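Local coordinates for protein PT26-6P (Thermococcus sp., PDB 2WB7) that is of unknown function but is encoded by an archaeal extrachromosomal mobile element and combines two immunoglobulin-like domains with a helical domain, at residues Ser37-Tyr42 and Phe295-Pro300; Ser65-Gln70 and Phe163-Ile168; Tyr136-Ala141 and Leu356-Ala361; Asn299-Asp304 and Gly368-Ile373. All coordinates share one frame; numbering follows the deposited sequence.

Interaction 1 of 4, residues Ser37-Tyr42 and Phe295-Pro300; sequences SDFVEY and FQPANP
Phe39 begins strand 39-44, which pairs antiparallel with strand 52-62, and it meets Gln296 and Pro297 in the loop between strands 281-290 and 301-314 of the second immunoglobulin-like domain. The contact is therefore a small surface junction between the sheet holding strand 39-44 and a connecting loop of the next sheet. The backbones stay well apart, with 10.1 Å between the CA atoms of Phe39 and Gln296, and the phenyl ring bridges the distance. With CG swung well away from the carbonyl carbon (chi1 -85°), the ring leads with its CE2-CZ edge. This edge faces the backbone oxygen of Gln296, which lies close to the ring plane, 3.4 Å from Phe39 CE2; an aromatic edge carries the positive side of the ring's charge distribution and suits such an oxygen. Pro297 arrives from the opposite direction. The peptide bond before Pro297 is cis, which places Gln296 O and Pro297 CD on the same side of the C-N bond, and both come near CE2 and CZ, the oxygen at the ring edge and CD obliquely. The Gln296 side chain itself leads away. Pro68 and Gln70 of strand 66-75 also touch the Phe39 ring, and Gln70 packs against Pro297 as well, so that strand adjoins both partners. An alanine in place of Phe39 would probably open a gap between strand and loop, leaving Pro297 without its aromatic neighbour and Gln296 O without the ring edge it faces. The closest apolar approach between the two segments is from Phe39 CE2 to Pro297 CD, at 4.0 Å.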
loop_
_atom_site.group_PDB
_atom_site.type_symbol
_atom_site.label_atom_id
_atom_site.label_comp_id
_atom_site.label_asym_id
_atom_site.label_seq_id
_atom_site.Cartn_x
_atom_site.Cartn_y
_atom_site.Cartn_z
ATOM N N SER A 37 3.137 8.075 -12.783
ATOM C CA SER A 37 2.647 9.445 -12.942
ATOM C C SER A 37 3.181 10.175 -14.178
ATOM O O SER A 37 4.140 9.753 -14.820
ATOM C CB SER A 37 2.930 10.274 -11.690
ATOM O OG SER A 37 1.871 11.187 -11.444
ATOM N N ASP A 38 2.520 11.274 -14.505
ATOM C CA ASP A 38 3.023 12.205 -15.485
ATOM C C ASP A 38 3.372 13.490 -14.775
ATOM O O ASP A 38 2.827 13.792 -13.709
ATOM C CB ASP A 38 1.974 12.474 -16.552
ATOM C CG ASP A 38 2.110 11.541 -17.731
ATOM O OD1 ASP A 38 3.258 11.132 -18.020
ATOM O OD2 ASP A 38 1.080 11.217 -18.370
ATOM N N PHE A 39 4.284 14.252 -15.369
ATOM C CA PHE A 39 4.672 15.522 -14.794
ATOM C C PHE A 39 3.639 16.618 -15.028
ATOM O O PHE A 39 2.999 16.683 -16.067
ATOM C CB PHE A 39 6.034 15.946 -15.318
ATOM C CG PHE A 39 7.176 15.369 -14.549
ATOM C CD1 PHE A 39 7.441 15.797 -13.259
ATOM C CD2 PHE A 39 7.993 14.396 -15.114
ATOM C CE1 PHE A 39 8.494 15.267 -12.544
ATOM C CE2 PHE A 39 9.045 13.862 -14.406
ATOM C CZ PHE A 39 9.299 14.297 -13.118
ATOM N N VAL A 40 3.485 17.475 -14.037
ATOM C CA VAL A 40 2.559 18.576 -14.114
ATOM C C VAL A 40 3.262 19.806 -13.560
ATOM O O VAL A 40 4.079 19.694 -12.650
ATOM C CB VAL A 40 1.295 18.270 -13.290
ATOM C CG1 VAL A 40 0.477 19.535 -13.051
ATOM C CG2 VAL A 40 0.470 17.230 -14.009
ATOM N N GLU A 41 2.976 20.976 -14.114
ATOM C CA GLU A 41 3.551 22.173 -13.538
ATOM C C GLU A 41 2.969 22.351 -12.144
ATOM O O GLU A 41 1.766 22.188 -11.938
ATOM C CB GLU A 41 3.275 23.393 -14.406
ATOM C CG GLU A 41 4.430 24.387 -14.421
ATOM C CD GLU A 41 3.995 25.772 -14.874
ATOM O OE1 GLU A 41 4.861 26.583 -15.292
ATOM O OE2 GLU A 41 2.775 26.039 -14.812
ATOM N N TYR A 42 3.838 22.641 -11.185
ATOM C CA TYR A 42 3.405 22.908 -9.827
ATOM C C TYR A 42 3.306 24.406 -9.652
ATOM O O TYR A 42 2.600 24.886 -8.774
ATOM C CB TYR A 42 4.393 22.331 -8.812
ATOM C CG TYR A 42 4.191 20.861 -8.500
ATOM C CD1 TYR A 42 3.538 20.012 -9.395
ATOM C CD2 TYR A 42 4.674 20.316 -7.321
ATOM C CE1 TYR A 42 3.365 18.653 -9.109
ATOM C CE2 TYR A 42 4.508 18.966 -7.030
ATOM C CZ TYR A 42 3.850 18.149 -7.918
ATOM O OH TYR A 42 3.707 16.826 -7.603
ATOM N N PHE A 295 11.451 8.218 -10.371
ATOM C CA PHE A 295 12.250 9.428 -10.185
ATOM C C PHE A 295 12.816 9.965 -11.495
ATOM O O PHE A 295 13.462 11.005 -11.505
ATOM C CB PHE A 295 13.396 9.163 -9.218
ATOM C CG PHE A 295 12.953 8.839 -7.816
ATOM C CD1 PHE A 295 12.855 7.523 -7.381
ATOM C CD2 PHE A 295 12.646 9.851 -6.929
ATOM C CE1 PHE A 295 12.443 7.225 -6.088
ATOM C CE2 PHE A 295 12.243 9.562 -5.630
ATOM C CZ PHE A 295 12.140 8.247 -5.211
ATOM N N GLN A 296 12.589 9.246 -12.593
ATOM C CA GLN A 296 12.930 9.735 -13.928
ATOM C C GLN A 296 12.536 11.201 -14.019
ATOM O O GLN A 296 11.432 11.543 -13.627
ATOM C CB GLN A 296 12.127 8.957 -14.975
ATOM C CG GLN A 296 12.703 7.606 -15.349
ATOM C CD GLN A 296 14.189 7.710 -15.644
ATOM O OE1 GLN A 296 15.027 7.614 -14.738
ATOM N NE2 GLN A 296 14.527 7.923 -16.915
ATOM N N PRO A 297 13.412 12.075 -14.554
ATOM C CA PRO A 297 14.739 11.872 -15.144
ATOM C C PRO A 297 15.836 11.727 -14.102
ATOM O O PRO A 297 16.958 11.360 -14.441
ATOM C CB PRO A 297 14.975 13.154 -15.952
ATOM C CG PRO A 297 13.806 14.046 -15.707
ATOM C CD PRO A 297 12.996 13.486 -14.604
ATOM N N ALA A 298 15.541 12.031 -12.845
ATOM C CA ALA A 298 16.503 11.749 -11.783
ATOM C C ALA A 298 16.706 10.238 -11.687
ATOM O O ALA A 298 15.875 9.446 -12.184
ATOM C CB ALA A 298 16.026 12.317 -10.444
ATOM N N ASN A 299 17.792 9.838 -11.028
ATOM C CA ASN A 299 18.064 8.424 -10.837
ATOM C C ASN A 299 18.815 8.074 -9.557
ATOM O O ASN A 299 19.884 7.473 -9.612
ATOM C CB ASN A 299 18.829 7.889 -12.032
ATOM C CG ASN A 299 18.965 6.388 -11.986
ATOM O OD1 ASN A 299 18.031 5.684 -11.587
ATOM N ND2 ASN A 299 20.136 5.882 -12.375
ATOM N N PRO A 300 18.237 8.415 -8.400
ATOM C CA PRO A 300 18.915 8.230 -7.127
ATOM C C PRO A 300 19.041 6.748 -6.798
ATOM O O PRO A 300 18.189 5.963 -7.204
ATOM C CB PRO A 300 17.966 8.893 -6.125
ATOM C CG PRO A 300 16.777 9.357 -6.924
ATOM C CD PRO A 300 16.803 8.678 -8.218
#

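Interaction 2 of 4, residues Ser65-Gln70 and Phe163-Ile168; sequences SAFPVQ and FEIRVI
Strands 66-70 and 163-168, carrying Phe67 and Val69 against Phe163 and Ile165, run in broadly the same direction at 38° to each other, their axes approaching to 10.5 Å. That spacing is too wide for backbone pairing, and side chains alone fill the space between the strands. The CA atoms of Val69 and Ile165, the nearest pair, are 9.3 Å apart. Ile165 holds the middle of the contact. Its chain is extended at the second torsion (chi2 177°), which carries CD1 well out from the strand, and this one methyl serves two partners. It meets Val69 CG2 tip to tip, the Val69 CG2 to Ile165 CD1 distance being 3.6 Å. It also lies at the edge of the Phe67 ring, near the ring plane, with Phe67 CE1 4.1 Å from Ile165 CD1. Phe67 and Phe163 extend from their strands in opposite directions, and their rings come together obliquely, with Phe67 CZ 3.9 Å from Phe163 CZ. All four residues are buried. Met128 of strand 120-129 touches both Phe67 and Val69, Pro58 and Ile61 of strand 52-62 also pack on Phe67, and Val94 of strand 85-96 lies against Phe163, so neighbouring strands of both sheets extend the same apolar layer. Two sheets thus pack face to face at a modest angle, joined by an aliphatic and aromatic core, an arrangement consistent with the β-sandwich of the immunoglobulin-like domain assigned to this region.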
loop_
_atom_site.group_PDB
_atom_site.type_symbol
_atom_site.label_atom_id
_atom_site.label_comp_id
_atom_site.label_asym_id
_atom_site.label_seq_id
_atom_site.Cartn_x
_atom_site.Cartn_y
_atom_site.Cartn_z
ATOM N N SER A 65 5.848 9.835 0.147
ATOM C CA SER A 65 6.961 9.508 -0.746
ATOM C C SER A 65 7.813 10.717 -1.124
ATOM O O SER A 65 7.395 11.868 -1.036
ATOM C CB SER A 65 6.473 8.838 -2.018
ATOM O OG SER A 65 5.325 8.072 -1.766
ATOM N N ALA A 66 9.036 10.427 -1.534
ATOM C CA ALA A 66 9.916 11.419 -2.094
ATOM C C ALA A 66 9.586 11.449 -3.583
ATOM O O ALA A 66 9.076 10.471 -4.119
ATOM C CB ALA A 66 11.354 11.014 -1.858
ATOM N N PHE A 67 9.844 12.559 -4.258
ATOM C CA PHE A 67 9.409 12.659 -5.647
ATOM C C PHE A 67 10.332 13.546 -6.440
ATOM O O PHE A 67 10.933 14.462 -5.888
ATOM C CB PHE A 67 7.982 13.197 -5.713
ATOM C CG PHE A 67 7.783 14.449 -4.926
ATOM C CD1 PHE A 67 8.022 15.688 -5.494
ATOM C CD2 PHE A 67 7.369 14.393 -3.614
ATOM C CE1 PHE A 67 7.839 16.853 -4.759
ATOM C CE2 PHE A 67 7.185 15.545 -2.873
ATOM C CZ PHE A 67 7.422 16.777 -3.444
ATOM N N PRO A 68 10.439 13.284 -7.746
ATOM C CA PRO A 68 11.349 14.081 -8.538
ATOM C C PRO A 68 10.723 15.436 -8.788
ATOM O O PRO A 68 9.523 15.530 -9.047
ATOM C CB PRO A 68 11.461 13.290 -9.853
ATOM C CG PRO A 68 10.292 12.361 -9.893
ATOM C CD PRO A 68 9.529 12.489 -8.585
ATOM N N VAL A 69 11.530 16.481 -8.692
ATOM C CA VAL A 69 11.080 17.812 -9.032
ATOM C C VAL A 69 11.946 18.318 -10.156
ATOM O O VAL A 69 13.174 18.263 -10.070
ATOM C CB VAL A 69 11.204 18.790 -7.852
ATOM C CG1 VAL A 69 10.939 20.222 -8.322
ATOM C CG2 VAL A 69 10.254 18.405 -6.744
ATOM N N GLN A 70 11.303 18.795 -11.214
ATOM C CA GLN A 70 12.011 19.440 -12.307
ATOM C C GLN A 70 11.826 20.951 -12.264
ATOM O O GLN A 70 10.718 21.462 -12.071
ATOM C CB GLN A 70 11.551 18.886 -13.650
ATOM C CG GLN A 70 12.449 17.796 -14.175
ATOM C CD GLN A 70 11.901 17.144 -15.422
ATOM O OE1 GLN A 70 10.926 16.406 -15.362
ATOM N NE2 GLN A 70 12.538 17.402 -16.559
ATOM N N PHE A 163 2.492 21.657 2.318
ATOM C CA PHE A 163 3.814 22.222 2.031
ATOM C C PHE A 163 3.818 22.899 0.655
ATOM O O PHE A 163 2.874 22.739 -0.122
ATOM C CB PHE A 163 4.874 21.116 2.028
ATOM C CG PHE A 163 4.789 20.221 0.824
ATOM C CD1 PHE A 163 5.626 20.419 -0.272
ATOM C CD2 PHE A 163 3.848 19.199 0.769
ATOM C CE1 PHE A 163 5.532 19.605 -1.395
ATOM C CE2 PHE A 163 3.750 18.389 -0.350
ATOM C CZ PHE A 163 4.596 18.592 -1.432
ATOM N N GLU A 164 4.888 23.645 0.367
ATOM C CA GLU A 164 5.106 24.225 -0.949
ATOM C C GLU A 164 6.581 24.163 -1.302
ATOM O O GLU A 164 7.435 24.094 -0.423
ATOM C CB GLU A 164 4.633 25.684 -0.995
ATOM C CG GLU A 164 3.145 25.893 -0.732
ATOM C CD GLU A 164 2.281 25.519 -1.915
ATOM O OE1 GLU A 164 2.839 25.367 -3.019
ATOM O OE2 GLU A 164 1.048 25.379 -1.750
ATOM N N ILE A 165 6.874 24.182 -2.595
ATOM C CA ILE A 165 8.247 24.282 -3.057
ATOM C C ILE A 165 8.572 25.705 -3.517
ATOM O O ILE A 165 7.773 26.364 -4.182
ATOM C CB ILE A 165 8.531 23.308 -4.211
ATOM C CG1 ILE A 165 8.181 21.884 -3.796
ATOM C CG2 ILE A 165 9.994 23.383 -4.629
ATOM C CD1 ILE A 165 8.372 20.879 -4.906
ATOM N N ARG A 166 9.747 26.189 -3.158
ATOM C CA ARG A 166 10.177 27.454 -3.716
ATOM C C ARG A 166 11.617 27.423 -4.238
ATOM O O ARG A 166 12.480 26.681 -3.736
ATOM C CB ARG A 166 9.909 28.619 -2.751
ATOM C CG ARG A 166 10.926 28.823 -1.635
ATOM C CD ARG A 166 10.791 30.253 -1.063
ATOM N NE ARG A 166 9.423 30.607 -0.646
ATOM C CZ ARG A 166 9.097 31.073 0.565
ATOM N NH1 ARG A 166 10.034 31.242 1.491
ATOM N NH2 ARG A 166 7.837 31.373 0.854
ATOM N N VAL A 167 11.845 28.221 -5.280
ATOM C CA VAL A 167 13.116 28.259 -5.983
ATOM C C VAL A 167 13.688 29.673 -5.997
ATOM O O VAL A 167 12.954 30.660 -6.126
ATOM C CB VAL A 167 12.952 27.784 -7.435
ATOM C CG1 VAL A 167 14.316 27.637 -8.110
ATOM C CG2 VAL A 167 12.178 26.470 -7.478
ATOM N N ILE A 168 15.003 29.776 -5.866
ATOM C CA ILE A 168 15.651 31.073 -5.888
ATOM C C ILE A 168 16.815 31.058 -6.859
ATOM O O ILE A 168 17.742 30.262 -6.724
ATOM C CB ILE A 168 16.114 31.493 -4.490
ATOM C CG1 ILE A 168 14.893 31.625 -3.577
ATOM C CG2 ILE A 168 16.899 32.801 -4.555
ATOM C CD1 ILE A 168 15.190 32.199 -2.190
#

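Interaction 3 of 4, residues Tyr136-Ala141 and Leu356-Ala361; sequences YQIRDA and LGLVYA
Tyr360 holds CG opposite its backbone N (chi1 177°), and Arg139 does likewise (chi1 -165°); with both torsions set this way the two side chains lie alongside each other, pointing the same way from strand and helix. The CA atoms of Arg139 and Tyr360 are 6.1 Å apart. Between them Arg139 lays its aliphatic stem over one face of the tyrosine ring. CG sits almost above the centre, 3.4 Å from Arg139 CG to the Tyr360 ring centroid, a CH-pi contact, while CB rests over the CD1-CE1 side and CD leads toward CZ. The guanidinium beyond is turned steeply to the ring and forms a salt bridge with Asp140 within the helix, although its exact placement is doubtful. Tyr360 OH is hydrogen-bonded to the hydroxyl of Tyr362, which fixes the far end of the ring. Two residues earlier on the strand, Leu358 brings CD1 against the helix, 3.8 Å from Ala141 CB and 4.4 Å from Ile138 CG2. Val135 and Ile142 of the same helix also touch the Tyr360 ring. A serine in place of Tyr360 would probably strip the arginine stem of the flat face it lies on and leave the Tyr362 hydroxyl without its mate. The arrangement is that of a helix, 135-144 of the first immunoglobulin-like domain, lying across the face of the sheet of the second.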
loop_
_atom_site.group_PDB
_atom_site.type_symbol
_atom_site.label_atom_id
_atom_site.label_comp_id
_atom_site.label_asym_id
_atom_site.label_seq_id
_atom_site.Cartn_x
_atom_site.Cartn_y
_atom_site.Cartn_z
ATOM N N TYR A 136 10.847 8.559 11.849
ATOM C CA TYR A 136 11.826 8.090 12.837
ATOM C C TYR A 136 11.248 7.055 13.787
ATOM O O TYR A 136 11.955 6.167 14.264
ATOM C CB TYR A 136 12.409 9.251 13.634
ATOM C CG TYR A 136 13.139 10.252 12.779
ATOM C CD1 TYR A 136 14.048 9.838 11.807
ATOM C CD2 TYR A 136 12.928 11.614 12.943
ATOM C CE1 TYR A 136 14.725 10.760 11.010
ATOM C CE2 TYR A 136 13.600 12.543 12.159
ATOM C CZ TYR A 136 14.495 12.109 11.192
ATOM O OH TYR A 136 15.157 13.029 10.399
ATOM N N GLN A 137 9.957 7.169 14.059
ATOM C CA GLN A 137 9.285 6.172 14.870
ATOM C C GLN A 137 9.254 4.843 14.145
ATOM O O GLN A 137 9.345 3.786 14.766
ATOM C CB GLN A 137 7.870 6.618 15.153
ATOM C CG GLN A 137 7.801 8.055 15.546
ATOM C CD GLN A 137 6.500 8.375 16.206
ATOM O OE1 GLN A 137 6.175 7.800 17.243
ATOM N NE2 GLN A 137 5.733 9.290 15.612
ATOM N N ILE A 138 9.098 4.899 12.827
ATOM C CA ILE A 138 9.095 3.691 12.028
ATOM C C ILE A 138 10.495 3.122 12.009
ATOM O O ILE A 138 10.692 1.913 12.165
ATOM C CB ILE A 138 8.634 3.961 10.606
ATOM C CG1 ILE A 138 7.227 4.544 10.627
ATOM C CG2 ILE A 138 8.623 2.688 9.814
ATOM C CD1 ILE A 138 6.191 3.557 11.046
ATOM N N ARG A 139 11.477 4.001 11.849
ATOM C CA ARG A 139 12.864 3.562 11.902
ATOM C C ARG A 139 13.178 2.850 13.222
ATOM O O ARG A 139 13.824 1.808 13.221
ATOM C CB ARG A 139 13.836 4.719 11.664
ATOM C CG ARG A 139 15.226 4.245 11.348
ATOM C CD ARG A 139 16.287 5.192 11.832
ATOM N NE ARG A 139 15.962 5.761 13.137
ATOM C CZ ARG A 139 15.797 7.067 13.366
ATOM N NH1 ARG A 139 15.942 7.935 12.374
ATOM N NH2 ARG A 139 15.490 7.508 14.580
ATOM N N ASP A 140 12.720 3.398 14.345
ATOM C CA ASP A 140 12.942 2.768 15.641
ATOM C C ASP A 140 12.274 1.415 15.711
ATOM O O ASP A 140 12.878 0.405 16.111
ATOM C CB ASP A 140 12.360 3.632 16.743
ATOM C CG ASP A 140 12.973 5.005 16.776
ATOM O OD1 ASP A 140 14.069 5.165 16.185
ATOM O OD2 ASP A 140 12.373 5.921 17.404
ATOM N N ALA A 141 11.000 1.433 15.358
ATOM C CA ALA A 141 10.193 0.254 15.291
ATOM C C ALA A 141 10.953 -0.826 14.536
ATOM O O ALA A 141 11.050 -1.958 15.006
ATOM C CB ALA A 141 8.889 0.579 14.596
ATOM N N LEU A 356 2.576 -7.520 9.736
ATOM C CA LEU A 356 3.001 -6.198 9.297
ATOM C C LEU A 356 4.412 -6.238 8.737
ATOM O O LEU A 356 5.254 -7.016 9.185
ATOM C CB LEU A 356 2.948 -5.213 10.455
ATOM C CG LEU A 356 3.273 -3.749 10.177
ATOM C CD1 LEU A 356 2.105 -3.049 9.540
ATOM C CD2 LEU A 356 3.623 -3.056 11.474
ATOM N N GLY A 357 4.663 -5.394 7.741
ATOM C CA GLY A 357 6.005 -5.219 7.201
ATOM C C GLY A 357 6.387 -3.757 7.220
ATOM O O GLY A 357 5.637 -2.894 6.739
ATOM N N LEU A 358 7.546 -3.475 7.794
ATOM C CA LEU A 358 8.099 -2.139 7.811
ATOM C C LEU A 358 9.455 -2.112 7.104
ATOM O O LEU A 358 10.341 -2.918 7.393
ATOM C CB LEU A 358 8.251 -1.666 9.254
ATOM C CG LEU A 358 7.010 -1.691 10.156
ATOM C CD1 LEU A 358 7.377 -1.150 11.514
ATOM C CD2 LEU A 358 5.868 -0.885 9.586
ATOM N N VAL A 359 9.607 -1.172 6.173
ATOM C CA VAL A 359 10.883 -0.920 5.507
ATOM C C VAL A 359 11.274 0.546 5.610
ATOM O O VAL A 359 10.432 1.453 5.533
ATOM C CB VAL A 359 10.837 -1.303 4.029
ATOM C CG1 VAL A 359 12.237 -1.303 3.444
ATOM C CG2 VAL A 359 10.209 -2.676 3.885
ATOM N N TYR A 360 12.568 0.763 5.779
ATOM C CA TYR A 360 13.133 2.084 5.942
ATOM C C TYR A 360 14.338 2.161 5.024
ATOM O O TYR A 360 15.230 1.316 5.108
ATOM C CB TYR A 360 13.571 2.255 7.392
ATOM C CG TYR A 360 14.259 3.553 7.715
ATOM C CD1 TYR A 360 13.527 4.689 8.031
ATOM C CD2 TYR A 360 15.643 3.631 7.748
ATOM C CE1 TYR A 360 14.159 5.887 8.345
ATOM C CE2 TYR A 360 16.291 4.824 8.060
ATOM C CZ TYR A 360 15.545 5.945 8.356
ATOM O OH TYR A 360 16.191 7.123 8.674
ATOM N N ALA A 361 14.367 3.153 4.137
ATOM C CA ALA A 361 15.512 3.304 3.233
ATOM C C ALA A 361 15.875 4.768 2.976
ATOM O O ALA A 361 15.210 5.679 3.463
ATOM C CB ALA A 361 15.279 2.551 1.926
#

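Interaction 4 of 4, residues Asn299-Asp304 and Gly368-Ile373; sequences NPKISD and GVKIPI
Lys370 and Lys301 bring their ends together on one side of the sheet, and the course of Lys370 explains the meeting. From CB the chain runs out nearly extended through CG and CD. CE is the atom that touches the other segment, lying 3.6 Å from Lys301 NZ, as the two lysines cross obliquely. At the last torsion (chi4 63°) the chain bends and turns NZ back toward the loop that leads into its strand, where it donates a hydrogen bond to the backbone oxygen of Gly368, 2.9 Å from Lys370 NZ to Gly368 O. The donor stands 25° out of the carbonyl plane. The same NZ forms a salt bridge with Glu364, whose carboxylate is also in a long, weak ion pair with Lys301. The two ammonium groups are 4.3 Å apart, measured from Lys301 NZ to Lys370 NZ, and this shared acid probably offsets their like charges. On the opposite, buried face, Ile302 CG2 and Ile373 CD1 come within 4.4 Å. Ala361 packs against Ile302 and Val363 against Ile373, both from strand 350-364. That strand runs between the two segments and pairs with each, which accounts for the 9.3 Å between the CA atoms of Ile302 and Lys370. The contact thus spans next-but-one strands of the antiparallel sheet of the second immunoglobulin-like domain, lysines meeting on one face and isoleucines on the other.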
loop_
_atom_site.group_PDB
_atom_site.type_symbol
_atom_site.label_atom_id
_atom_site.label_comp_id
_atom_site.label_asym_id
_atom_site.label_seq_id
_atom_site.Cartn_x
_atom_site.Cartn_y
_atom_site.Cartn_z
ATOM N N ASN A 299 17.792 9.838 -11.028
ATOM C CA ASN A 299 18.064 8.424 -10.837
ATOM C C ASN A 299 18.815 8.074 -9.557
ATOM O O ASN A 299 19.884 7.473 -9.612
ATOM C CB ASN A 299 18.829 7.889 -12.032
ATOM C CG ASN A 299 18.965 6.388 -11.986
ATOM O OD1 ASN A 299 18.031 5.684 -11.587
ATOM N ND2 ASN A 299 20.136 5.882 -12.375
ATOM N N PRO A 300 18.237 8.415 -8.400
ATOM C CA PRO A 300 18.915 8.230 -7.127
ATOM C C PRO A 300 19.041 6.748 -6.798
ATOM O O PRO A 300 18.189 5.963 -7.204
ATOM C CB PRO A 300 17.966 8.893 -6.125
ATOM C CG PRO A 300 16.777 9.357 -6.924
ATOM C CD PRO A 300 16.803 8.678 -8.218
ATOM N N LYS A 301 20.092 6.368 -6.078
ATOM C CA LYS A 301 20.179 5.022 -5.522
ATOM C C LYS A 301 19.229 4.985 -4.335
ATOM O O LYS A 301 18.947 6.011 -3.730
ATOM C CB LYS A 301 21.597 4.723 -5.028
ATOM C CG LYS A 301 21.994 5.665 -3.886
ATOM C CD LYS A 301 23.131 5.154 -2.963
ATOM C CE LYS A 301 22.925 5.669 -1.503
ATOM N NZ LYS A 301 24.211 5.916 -0.767
ATOM N N ILE A 302 18.737 3.803 -3.997
ATOM C CA ILE A 302 17.910 3.622 -2.799
ATOM C C ILE A 302 18.462 2.440 -1.985
ATOM O O ILE A 302 18.787 1.418 -2.575
ATOM C CB ILE A 302 16.471 3.307 -3.215
ATOM C CG1 ILE A 302 15.968 4.365 -4.202
ATOM C CG2 ILE A 302 15.567 3.188 -2.004
ATOM C CD1 ILE A 302 14.581 4.063 -4.732
ATOM N N SER A 303 18.557 2.551 -0.658
ATOM C CA SER A 303 19.109 1.433 0.123
ATOM C C SER A 303 18.654 1.247 1.569
ATOM O O SER A 303 18.590 2.218 2.313
ATOM C CB SER A 303 20.621 1.545 0.120
ATOM O OG SER A 303 20.970 2.901 0.053
ATOM N N ASP A 304 18.242 0.009 1.900
ATOM C CA ASP A 304 18.480 -0.647 3.215
ATOM C C ASP A 304 17.579 -1.614 4.083
ATOM O O ASP A 304 17.651 -2.839 3.927
ATOM C CB ASP A 304 19.246 0.247 4.141
ATOM C CG ASP A 304 20.275 -0.524 4.863
ATOM O OD1 ASP A 304 20.735 -1.499 4.215
ATOM O OD2 ASP A 304 20.595 -0.197 6.033
ATOM N N GLY A 368 24.341 14.204 -3.017
ATOM C CA GLY A 368 24.894 13.501 -1.856
ATOM C C GLY A 368 24.027 13.534 -0.607
ATOM O O GLY A 368 24.210 12.734 0.309
ATOM N N VAL A 369 23.087 14.464 -0.550
ATOM C CA VAL A 369 22.113 14.462 0.527
ATOM C C VAL A 369 21.330 13.144 0.515
ATOM O O VAL A 369 20.999 12.634 -0.552
ATOM C CB VAL A 369 21.141 15.627 0.371
ATOM C CG1 VAL A 369 19.892 15.367 1.190
ATOM C CG2 VAL A 369 21.813 16.926 0.774
ATOM N N LYS A 370 21.026 12.593 1.692
ATOM C CA LYS A 370 20.290 11.316 1.771
ATOM C C LYS A 370 18.916 11.436 2.429
ATOM O O LYS A 370 18.831 11.751 3.605
ATOM C CB LYS A 370 21.131 10.269 2.494
ATOM C CG LYS A 370 22.091 9.569 1.580
ATOM C CD LYS A 370 23.311 9.115 2.322
ATOM C CE LYS A 370 24.439 8.765 1.347
ATOM N NZ LYS A 370 24.937 9.936 0.509
ATOM N N ILE A 371 17.849 11.179 1.668
ATOM C CA ILE A 371 16.472 11.383 2.147
ATOM C C ILE A 371 15.799 10.080 2.624
ATOM O O ILE A 371 15.591 9.155 1.831
ATOM C CB ILE A 371 15.589 11.996 1.038
ATOM C CG1 ILE A 371 16.202 13.286 0.515
ATOM C CG2 ILE A 371 14.207 12.280 1.541
ATOM C CD1 ILE A 371 15.379 13.948 -0.555
ATOM N N PRO A 372 15.425 10.015 3.918
ATOM C CA PRO A 372 14.888 8.786 4.508
ATOM C C PRO A 372 13.438 8.528 4.096
ATOM O O PRO A 372 12.604 9.431 4.187
ATOM C CB PRO A 372 14.947 9.064 6.017
ATOM C CG PRO A 372 15.580 10.428 6.170
ATOM C CD PRO A 372 15.402 11.128 4.875
ATOM N N ILE A 373 13.132 7.317 3.645
ATOM C CA ILE A 373 11.750 6.973 3.349
ATOM C C ILE A 373 11.375 5.686 4.063
ATOM O O ILE A 373 12.253 4.862 4.380
ATOM C CB ILE A 373 11.507 6.799 1.856
ATOM C CG1 ILE A 373 12.576 5.894 1.257
ATOM C CG2 ILE A 373 11.494 8.155 1.166
ATOM C CD1 ILE A 373 12.323 5.564 -0.176
#

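In the fold
Interactions 1, 2 and 4 lie on the same side of the chain's centre: interactions 1 and 2 are about 10 Å apart between centres, and interaction 4 is about 16 Å from each. Interaction 3 is about 15 Å from interaction 4, with which it shares the sheet of strands 301-314, 350-364 and 370-379. Along the chain, interaction 2 is nested within the loop closed by interaction 1, whose second segment runs into the first of interaction 4; interaction 3 crosses all the others. Interactions 2 and 4 lie inside the first and second immunoglobulin-like domains, whereas interaction 1 joins a strand of the first domain's sheet to a loop of the second, and interaction 3 a helix of the first to the second's sheet.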